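Local coordinates for protein metal-dependent phosphohydrolase, HDOD domain-containing (Geobacter sulfurreducens, PDB 3HC1) that is of unknown function but binds two iron ions in an HD-type site and is probably a metal-dependent phosphohydrolase, at residues Glu10-Gly22 / Glu186-Leu200. Sequence-based numbering, arbitrary orientation. Where two conformers were deposited one is given.
With FE (Fe (III) ion), chain B.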
loop_
_atom_site.group_PDB
_atom_site.type_symbol
_atom_site.label_atom_id
_atom_site.label_comp_id
_atom_site.label_asym_id
_atom_site.label_seq_id
_atom_site.Cartn_x
_atom_site.Cartn_y
_atom_site.Cartn_z
ATOM N N GLU A 10 15.702 3.730 -16.783
ATOM C CA GLU A 10 16.574 2.545 -16.763
ATOM C C GLU A 10 17.837 2.819 -15.960
ATOM O O GLU A 10 18.349 1.913 -15.299
ATOM C CB GLU A 10 16.928 2.008 -18.155
ATOM C CG GLU A 10 17.638 0.624 -18.100
ATOM C CD GLU A 10 17.041 -0.310 -17.044
ATOM O OE1 GLU A 10 15.801 -0.441 -17.001
ATOM O OE2 GLU A 10 17.799 -0.910 -16.254
ATOM N N THR A 11 18.321 4.059 -15.986
ATOM C CA THR A 11 19.481 4.425 -15.183
ATOM C C THR A 11 19.156 4.253 -13.700
ATOM O O THR A 11 19.897 3.634 -12.954
ATOM C CB THR A 11 19.954 5.878 -15.483
ATOM O OG1 THR A 11 20.464 5.927 -16.820
ATOM C CG2 THR A 11 21.041 6.361 -14.487
ATOM N N ARG A 12 18.039 4.818 -13.290
ATOM C CA ARG A 12 17.548 4.643 -11.915
ATOM C C ARG A 12 17.183 3.190 -11.621
ATOM O O ARG A 12 17.401 2.725 -10.505
ATOM C CB ARG A 12 16.354 5.581 -11.665
ATOM C CG ARG A 12 16.758 7.036 -11.445
ATOM C CD ARG A 12 15.833 7.994 -12.148
ATOM N NE ARG A 12 14.443 7.679 -11.857
ATOM C CZ ARG A 12 13.424 7.794 -12.713
ATOM N NH1 ARG A 12 13.609 8.232 -13.949
ATOM N NH2 ARG A 12 12.195 7.454 -12.322
ATOM N N LEU A 13 16.617 2.473 -12.603
ATOM C CA LEU A 13 16.286 1.050 -12.399
ATOM C C LEU A 13 17.565 0.218 -12.304
ATOM O O LEU A 13 17.662 -0.619 -11.424
ATOM C CB LEU A 13 15.317 0.497 -13.464
ATOM C CG LEU A 13 13.855 0.930 -13.349
ATOM C CD1 LEU A 13 13.098 0.557 -14.625
ATOM C CD2 LEU A 13 13.171 0.306 -12.133
ATOM N N THR A 14 18.575 0.509 -13.147
ATOM C CA THR A 14 19.875 -0.178 -13.045
ATOM C C THR A 14 20.502 0.059 -11.679
ATOM O O THR A 14 20.935 -0.870 -11.025
ATOM C CB THR A 14 20.855 0.267 -14.178
ATOM O OG1 THR A 14 20.354 -0.205 -15.427
ATOM C CG2 THR A 14 22.223 -0.290 -13.970
ATOM N N LEU A 15 20.526 1.316 -11.242
ATOM C CA LEU A 15 21.073 1.658 -9.916
ATOM C C LEU A 15 20.283 0.936 -8.817
ATOM O O LEU A 15 20.871 0.437 -7.866
ATOM C CB LEU A 15 21.063 3.181 -9.693
ATOM C CG LEU A 15 22.124 3.975 -10.438
ATOM C CD1 LEU A 15 21.821 5.467 -10.302
ATOM C CD2 LEU A 15 23.549 3.609 -9.924
ATOM N N ALA A 16 18.959 0.889 -8.956
ATOM C CA ALA A 16 18.132 0.138 -8.010
ATOM C C ALA A 16 18.560 -1.340 -7.961
ATOM O O ALA A 16 18.733 -1.895 -6.854
ATOM C CB ALA A 16 16.580 0.271 -8.319
ATOM N N ARG A 17 18.741 -1.979 -9.123
ATOM C CA ARG A 17 19.171 -3.413 -9.078
ATOM C C ARG A 17 20.532 -3.576 -8.433
ATOM O O ARG A 17 20.699 -4.425 -7.573
ATOM C CB ARG A 17 19.098 -4.111 -10.417
ATOM C CG ARG A 17 17.660 -4.300 -10.856
ATOM C CD ARG A 17 17.617 -5.030 -12.186
ATOM N NE ARG A 17 18.470 -4.372 -13.177
ATOM C CZ ARG A 17 18.087 -3.482 -14.093
ATOM N NH1 ARG A 17 16.828 -3.076 -14.213
ATOM N NH2 ARG A 17 18.998 -2.987 -14.915
ATOM N N GLU A 18 21.469 -2.682 -8.729
ATOM C CA GLU A 18 22.794 -2.752 -8.056
ATOM C C GLU A 18 22.687 -2.528 -6.551
ATOM O O GLU A 18 23.379 -3.182 -5.748
ATOM C CB GLU A 18 23.751 -1.705 -8.631
ATOM C CG GLU A 18 23.918 -1.750 -10.160
ATOM C CD GLU A 18 24.789 -2.919 -10.664
ATOM O OE1 GLU A 18 25.276 -3.728 -9.836
ATOM O OE2 GLU A 18 24.980 -3.013 -11.901
ATOM N N PHE A 19 21.809 -1.617 -6.148
ATOM C CA PHE A 19 21.541 -1.387 -4.715
ATOM C C PHE A 19 21.042 -2.688 -4.023
ATOM O O PHE A 19 21.313 -2.915 -2.851
ATOM C CB PHE A 19 20.466 -0.282 -4.569
ATOM C CG PHE A 19 20.443 0.412 -3.231
ATOM C CD1 PHE A 19 21.401 1.378 -2.912
ATOM C CD2 PHE A 19 19.425 0.180 -2.333
ATOM C CE1 PHE A 19 21.361 2.080 -1.692
ATOM C CE2 PHE A 19 19.380 0.876 -1.112
ATOM C CZ PHE A 19 20.359 1.827 -0.802
HETATM N N MSE A 20 20.274 -3.512 -4.725
HETATM C CA MSE A 20 19.838 -4.777 -4.107
HETATM C C MSE A 20 20.929 -5.908 -4.142
HETATM O O MSE A 20 21.043 -6.693 -3.206
HETATM C CB MSE A 20 18.578 -5.242 -4.764
HETATM C CG MSE A 20 17.427 -4.436 -4.340
HETATM SE SE MSE A 20 15.985 -4.790 -5.539
HETATM C CE MSE A 20 15.710 -6.491 -5.447
ATOM N N SER A 21 21.692 -5.978 -5.228
ATOM C CA SER A 21 22.921 -6.835 -5.348
ATOM C C SER A 21 23.768 -6.984 -4.105
ATOM O O SER A 21 24.243 -8.072 -3.797
ATOM C CB SER A 21 23.881 -6.257 -6.394
ATOM O OG SER A 21 23.316 -6.222 -7.694
ATOM N N GLY A 22 24.009 -5.883 -3.413
ATOM C CA GLY A 22 24.890 -5.889 -2.264
ATOM C C GLY A 22 24.251 -6.460 -1.023
ATOM O O GLY A 22 24.923 -6.616 0.003
ATOM N N GLU A 186 17.196 10.046 -3.910
ATOM C CA GLU A 186 17.719 10.373 -5.213
ATOM C C GLU A 186 19.142 10.975 -5.121
ATOM O O GLU A 186 20.037 10.621 -5.899
ATOM C CB GLU A 186 16.773 11.371 -5.890
ATOM C CG GLU A 186 17.191 11.842 -7.265
ATOM C CD GLU A 186 17.395 10.706 -8.239
ATOM O OE1 GLU A 186 16.781 9.628 -8.039
ATOM O OE2 GLU A 186 18.170 10.905 -9.213
ATOM N N ARG A 187 19.328 11.857 -4.151
ATOM C CA ARG A 187 20.596 12.535 -3.955
ATOM C C ARG A 187 21.666 11.584 -3.437
ATOM O O ARG A 187 22.771 11.573 -3.955
ATOM C CB ARG A 187 20.427 13.685 -2.966
ATOM C CG ARG A 187 21.668 14.578 -2.866
ATOM C CD ARG A 187 21.453 15.744 -1.949
ATOM N NE ARG A 187 20.340 16.577 -2.399
ATOM C CZ ARG A 187 19.774 17.523 -1.662
ATOM N NH1 ARG A 187 20.210 17.760 -0.430
ATOM N NH2 ARG A 187 18.758 18.224 -2.157
ATOM N N LEU A 188 21.331 10.809 -2.407
ATOM C CA LEU A 188 22.275 9.912 -1.782
ATOM C C LEU A 188 22.558 8.627 -2.555
ATOM O O LEU A 188 23.658 8.082 -2.416
ATOM C CB LEU A 188 21.829 9.565 -0.354
ATOM C CG LEU A 188 21.839 10.804 0.549
ATOM C CD1 LEU A 188 21.484 10.486 1.995
ATOM C CD2 LEU A 188 23.200 11.489 0.476
ATOM N N PHE A 189 21.591 8.140 -3.343
ATOM C CA PHE A 189 21.738 6.856 -4.048
ATOM C C PHE A 189 21.580 6.929 -5.574
ATOM O O PHE A 189 21.799 5.936 -6.238
ATOM C CB PHE A 189 20.716 5.860 -3.533
ATOM C CG PHE A 189 20.639 5.759 -2.039
ATOM C CD1 PHE A 189 21.777 5.773 -1.257
ATOM C CD2 PHE A 189 19.407 5.591 -1.416
ATOM C CE1 PHE A 189 21.681 5.665 0.117
ATOM C CE2 PHE A 189 19.310 5.474 -0.047
ATOM C CZ PHE A 189 20.459 5.512 0.718
ATOM N N GLY A 190 21.150 8.059 -6.138
ATOM C CA GLY A 190 20.765 8.117 -7.583
ATOM C C GLY A 190 19.553 7.297 -8.035
ATOM O O GLY A 190 19.312 7.118 -9.224
ATOM N N THR A 191 18.790 6.789 -7.084
ATOM C CA THR A 191 17.584 6.006 -7.359
ATOM C C THR A 191 16.721 6.141 -6.116
ATOM O O THR A 191 17.194 6.634 -5.098
ATOM C CB THR A 191 17.900 4.524 -7.685
ATOM O OG1 THR A 191 16.725 3.901 -8.223
ATOM C CG2 THR A 191 18.360 3.729 -6.447
ATOM N N SER A 192 15.459 5.704 -6.170
ATOM C CA SER A 192 14.591 5.782 -4.998
ATOM C C SER A 192 13.893 4.451 -4.661
ATOM O O SER A 192 14.021 3.444 -5.379
ATOM C CB SER A 192 13.554 6.885 -5.225
ATOM O OG SER A 192 12.390 6.352 -5.859
ATOM N N HIS A 193 13.114 4.473 -3.585
ATOM C CA HIS A 193 12.295 3.322 -3.200
ATOM C C HIS A 193 11.260 2.931 -4.266
ATOM O O HIS A 193 10.773 1.777 -4.238
ATOM C CB HIS A 193 11.583 3.532 -1.863
ATOM C CG HIS A 193 10.534 4.594 -1.902
ATOM N ND1 HIS A 193 10.840 5.942 -1.969
ATOM C CD2 HIS A 193 9.188 4.508 -1.950
ATOM C CE1 HIS A 193 9.717 6.633 -2.005
ATOM N NE2 HIS A 193 8.702 5.789 -1.970
ATOM N N CYS A 194 10.890 3.861 -5.151
ATOM C CA CYS A 194 10.058 3.551 -6.327
ATOM C C CYS A 194 10.732 2.521 -7.202
ATOM O O CYS A 194 10.176 1.482 -7.502
ATOM C CB CYS A 194 9.752 4.776 -7.141
ATOM S SG CYS A 194 8.798 6.034 -6.256
ATOM N N GLU A 195 11.971 2.766 -7.572
ATOM C CA GLU A 195 12.707 1.832 -8.414
ATOM C C GLU A 195 13.160 0.565 -7.723
ATOM O O GLU A 195 13.077 -0.542 -8.290
ATOM C CB GLU A 195 13.910 2.575 -8.998
ATOM C CG GLU A 195 13.470 3.691 -9.907
ATOM C CD GLU A 195 13.298 5.031 -9.203
ATOM O OE1 GLU A 195 13.356 5.134 -7.967
ATOM O OE2 GLU A 195 13.103 5.983 -9.925
ATOM N N VAL A 196 13.640 0.714 -6.480
ATOM C CA VAL A 196 13.960 -0.430 -5.677
ATOM C C VAL A 196 12.731 -1.277 -5.457
ATOM O O VAL A 196 12.830 -2.490 -5.548
ATOM C CB VAL A 196 14.592 -0.027 -4.295
ATOM C CG1 VAL A 196 14.858 -1.232 -3.342
ATOM C CG2 VAL A 196 15.929 0.667 -4.577
ATOM N N GLY A 197 11.591 -0.654 -5.138
ATOM C CA GLY A 197 10.353 -1.433 -4.874
ATOM C C GLY A 197 9.916 -2.162 -6.133
ATOM O O GLY A 197 9.401 -3.302 -6.087
ATOM N N PHE A 198 10.094 -1.493 -7.253
ATOM C CA PHE A 198 9.753 -2.120 -8.584
ATOM C C PHE A 198 10.618 -3.364 -8.823
ATOM O O PHE A 198 10.100 -4.453 -9.120
ATOM C CB PHE A 198 9.947 -1.079 -9.686
ATOM C CG PHE A 198 9.677 -1.582 -11.059
ATOM C CD1 PHE A 198 8.376 -1.503 -11.598
ATOM C CD2 PHE A 198 10.713 -2.123 -11.820
ATOM C CE1 PHE A 198 8.152 -1.913 -12.906
ATOM C CE2 PHE A 198 10.485 -2.598 -13.122
ATOM C CZ PHE A 198 9.194 -2.497 -13.642
ATOM N N ALA A 199 11.929 -3.201 -8.639
ATOM C CA ALA A 199 12.898 -4.292 -8.827
ATOM C C ALA A 199 12.550 -5.449 -7.906
ATOM O O ALA A 199 12.672 -6.586 -8.280
ATOM C CB ALA A 199 14.320 -3.828 -8.499
ATOM N N LEU A 200 12.124 -5.134 -6.683
ATOM C CA LEU A 200 11.736 -6.136 -5.691
ATOM C C LEU A 200 10.470 -6.888 -6.019
ATOM O O LEU A 200 10.430 -8.127 -6.032
ATOM C CB LEU A 200 11.675 -5.523 -4.259
ATOM C CG LEU A 200 11.473 -6.509 -3.090
ATOM C CD1 LEU A 200 12.540 -7.595 -2.976
ATOM C CD2 LEU A 200 11.355 -5.741 -1.792
HETATM FE FE FE B . 6.503 6.259 -1.498
HETATM O O HOH W 1 4.732 6.790 -1.103
#
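R12 and E195 join helix 10-21 to the start of helix 193-200 through a buried carboxylate that serves two tasks, each oxygen taking two donors. NE of R12 lies 2.9 Å from OE2 of E195 and NH2 3.0 Å from the same atom, a side-on salt bridge with the guanidinium and carboxylate planes nearly perpendicular. S192, at the N-cap, gives its backbone N and hydroxyl to OE1 and accepts from C194 N with OG, a capping box. With an alanine here in place of E195, both R12 nitrogens would probably lose their carboxylate partner, and S192 its acceptor. A further hydrogen bond runs from T191 OG1 to R12 O (2.7 Å), the hydroxyl carried across by a chi1 of -167°, trans to the T191 nitrogen; A16 N reaches that carbonyl from the opposite face.

The methyl of A16 sits against the E195-V196 backbone, L13 CD2 meets F198 CD2 at 3.5 Å, and selenomethionine M20 lays SE on A199 CB. F19 brings CE1 over one face of F189, the ring planes 44° apart.

The helices cross at -66°, their axes 8.4 Å apart. H193, its CB directed away from helix 10-21, binds iron with D153, H217, H218 and E249; helix 154-162 packs against F19, M20 and V196, and helix 208-216 against F198.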